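Local coordinates for protein pyridine nucleotide-disulphide oxidoreductase dimerisation region (Escherichia coli BL21, PDB 6KYY) that is an FAD-containing disulfide reductase induced by hypochlorous acid, binds copper(II) and probably helps the cell resist reactive chlorine stress, at residues Asn83-Arg86 / Asn87-His91. Sequence-based numbering, arbitrary orientation.
Sequences NFLR and NKNFH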
loop_
_atom_site.group_PDB
_atom_site.type_symbol
_atom_site.label_atom_id
_atom_site.label_comp_id
_atom_site.label_asym_id
_atom_site.label_seq_id
_atom_site.Cartn_x
_atom_site.Cartn_y
_atom_site.Cartn_z
ATOM N N ASN B 83 -23.542 1.963 5.650
ATOM C CA ASN B 83 -24.897 1.794 5.142
ATOM C C ASN B 83 -24.909 1.469 3.658
ATOM O O ASN B 83 -25.810 0.765 3.191
ATOM C CB ASN B 83 -25.723 3.051 5.416
ATOM C CG ASN B 83 -26.275 3.090 6.830
ATOM O OD1 ASN B 83 -26.787 2.092 7.337
ATOM N ND2 ASN B 83 -26.160 4.244 7.477
ATOM N N PHE B 84 -23.928 1.968 2.903
ATOM C CA PHE B 84 -23.841 1.605 1.495
ATOM C C PHE B 84 -23.491 0.132 1.330
ATOM O O PHE B 84 -24.099 -0.569 0.513
ATOM C CB PHE B 84 -22.810 2.477 0.779
ATOM C CG PHE B 84 -22.630 2.124 -0.670
ATOM C CD1 PHE B 84 -23.403 2.734 -1.643
ATOM C CD2 PHE B 84 -21.701 1.171 -1.059
ATOM C CE1 PHE B 84 -23.249 2.406 -2.977
ATOM C CE2 PHE B 84 -21.547 0.835 -2.388
ATOM C CZ PHE B 84 -22.319 1.455 -3.349
ATOM N N LEU B 85 -22.512 -0.353 2.095
ATOM C CA LEU B 85 -22.079 -1.735 1.937
ATOM C C LEU B 85 -23.032 -2.715 2.610
ATOM O O LEU B 85 -23.106 -3.875 2.195
ATOM C CB LEU B 85 -20.658 -1.904 2.477
ATOM C CG LEU B 85 -19.575 -1.426 1.504
ATOM C CD1 LEU B 85 -18.307 -1.019 2.240
ATOM C CD2 LEU B 85 -19.276 -2.493 0.461
ATOM N N ARG B 86 -23.768 -2.274 3.634
ATOM C CA ARG B 86 -24.802 -3.129 4.210
ATOM C C ARG B 86 -25.929 -3.369 3.214
ATOM O O ARG B 86 -26.415 -4.498 3.076
ATOM C CB ARG B 86 -25.348 -2.509 5.496
ATOM C CG ARG B 86 -26.396 -3.361 6.200
ATOM C CD ARG B 86 -27.134 -2.574 7.271
ATOM N NE ARG B 86 -26.243 -2.119 8.334
ATOM C CZ ARG B 86 -26.592 -1.259 9.285
ATOM N NH1 ARG B 86 -27.820 -0.757 9.312
ATOM N NH2 ARG B 86 -25.715 -0.900 10.213
ATOM N N ASN B 87 -26.355 -2.319 2.507
ATOM C CA ASN B 87 -27.403 -2.477 1.505
ATOM C C ASN B 87 -26.902 -3.241 0.287
ATOM O O ASN B 87 -27.669 -3.986 -0.335
ATOM C CB ASN B 87 -27.945 -1.109 1.093
ATOM C CG ASN B 87 -29.199 -1.208 0.249
ATOM O OD1 ASN B 87 -29.159 -1.027 -0.968
ATOM N ND2 ASN B 87 -30.323 -1.499 0.893
ATOM N N LYS B 88 -25.627 -3.072 -0.069
ATOM C CA LYS B 88 -25.071 -3.822 -1.191
ATOM C C LYS B 88 -24.861 -5.286 -0.821
ATOM O O LYS B 88 -25.069 -6.178 -1.651
ATOM C CB LYS B 88 -23.758 -3.186 -1.649
ATOM C CG LYS B 88 -23.045 -3.947 -2.759
ATOM C CD LYS B 88 -23.147 -3.215 -4.087
ATOM C CE LYS B 88 -22.611 -4.065 -5.229
ATOM N NZ LYS B 88 -23.661 -4.945 -5.811
ATOM N N ASN B 89 -24.455 -5.554 0.424
ATOM C CA ASN B 89 -24.237 -6.934 0.842
ATOM C C ASN B 89 -25.547 -7.690 1.004
ATOM O O ASN B 89 -25.588 -8.906 0.780
ATOM C CB ASN B 89 -23.446 -6.973 2.147
ATOM C CG ASN B 89 -21.976 -7.248 1.926
ATOM O OD1 ASN B 89 -21.577 -8.380 1.656
ATOM N ND2 ASN B 89 -21.161 -6.207 2.030
ATOM N N PHE B 90 -26.619 -7.001 1.396
ATOM C CA PHE B 90 -27.915 -7.665 1.494
ATOM C C PHE B 90 -28.466 -7.988 0.113
ATOM O O PHE B 90 -28.946 -9.101 -0.132
ATOM C CB PHE B 90 -28.906 -6.797 2.270
ATOM C CG PHE B 90 -30.331 -7.262 2.152
ATOM C CD1 PHE B 90 -30.760 -8.395 2.822
ATOM C CD2 PHE B 90 -31.238 -6.575 1.359
ATOM C CE1 PHE B 90 -32.067 -8.831 2.713
ATOM C CE2 PHE B 90 -32.547 -7.008 1.244
ATOM C CZ PHE B 90 -32.961 -8.138 1.923
ATOM N N HIS B 91 -28.402 -7.022 -0.807
ATOM C CA HIS B 91 -29.006 -7.214 -2.121
ATOM C C HIS B 91 -28.224 -8.206 -2.969
ATOM O O HIS B 91 -28.819 -8.927 -3.778
ATOM C CB HIS B 91 -29.126 -5.872 -2.843
ATOM C CG HIS B 91 -30.424 -5.169 -2.596
ATOM N ND1 HIS B 91 -31.571 -5.450 -3.308
ATOM C CD2 HIS B 91 -30.760 -4.199 -1.713
ATOM C CE1 HIS B 91 -32.556 -4.683 -2.875
ATOM N NE2 HIS B 91 -32.089 -3.914 -1.907
#
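Asn89 donates two hydrogen bonds to the carbonyl oxygen of Leu85. One runs from its backbone N, 2.8 Å from Leu85 O. The other runs from its side-chain ND2, 3.0 Å from Leu85 O. The two donors come from opposite faces of the carbonyl plane. Leu85 O sits 9° out of the Asn89 amide plane. The bond to Leu85 O and a hydrogen bond from Lys23 NZ to Asn89 OD1 together hold the amide's rotation.

The other backbone hydrogen bonds are the i to i+4 bonds of an alpha-helix. Asn87 N reaches Asn83 O at 3.2 Å. Lys88 N reaches Phe84 O at 3.0 Å, and Phe90 N likewise bonds to Arg86 O. All belong to helix 71-94 in the FAD-binding part of this reductase.

One turn apart, Asn87 and His91 belong to a copper(II) site on the surface. The Asn87 side chain comes within about 2 Å of the ion. The His91 ring has Asn87 O at its edge, in plane.

Within 83-86, Asn83 OD1 lies 3.6 Å above the guanidinium plane of Arg86, toward its rim. The bend at chi3 (-62°) places Arg86 NE, which hydrogen-bonds to Asn52 OD1. The Phe90 ring stacks with Tyr46, while Phe84 and Leu85 pack on Arg376 of the second subunit.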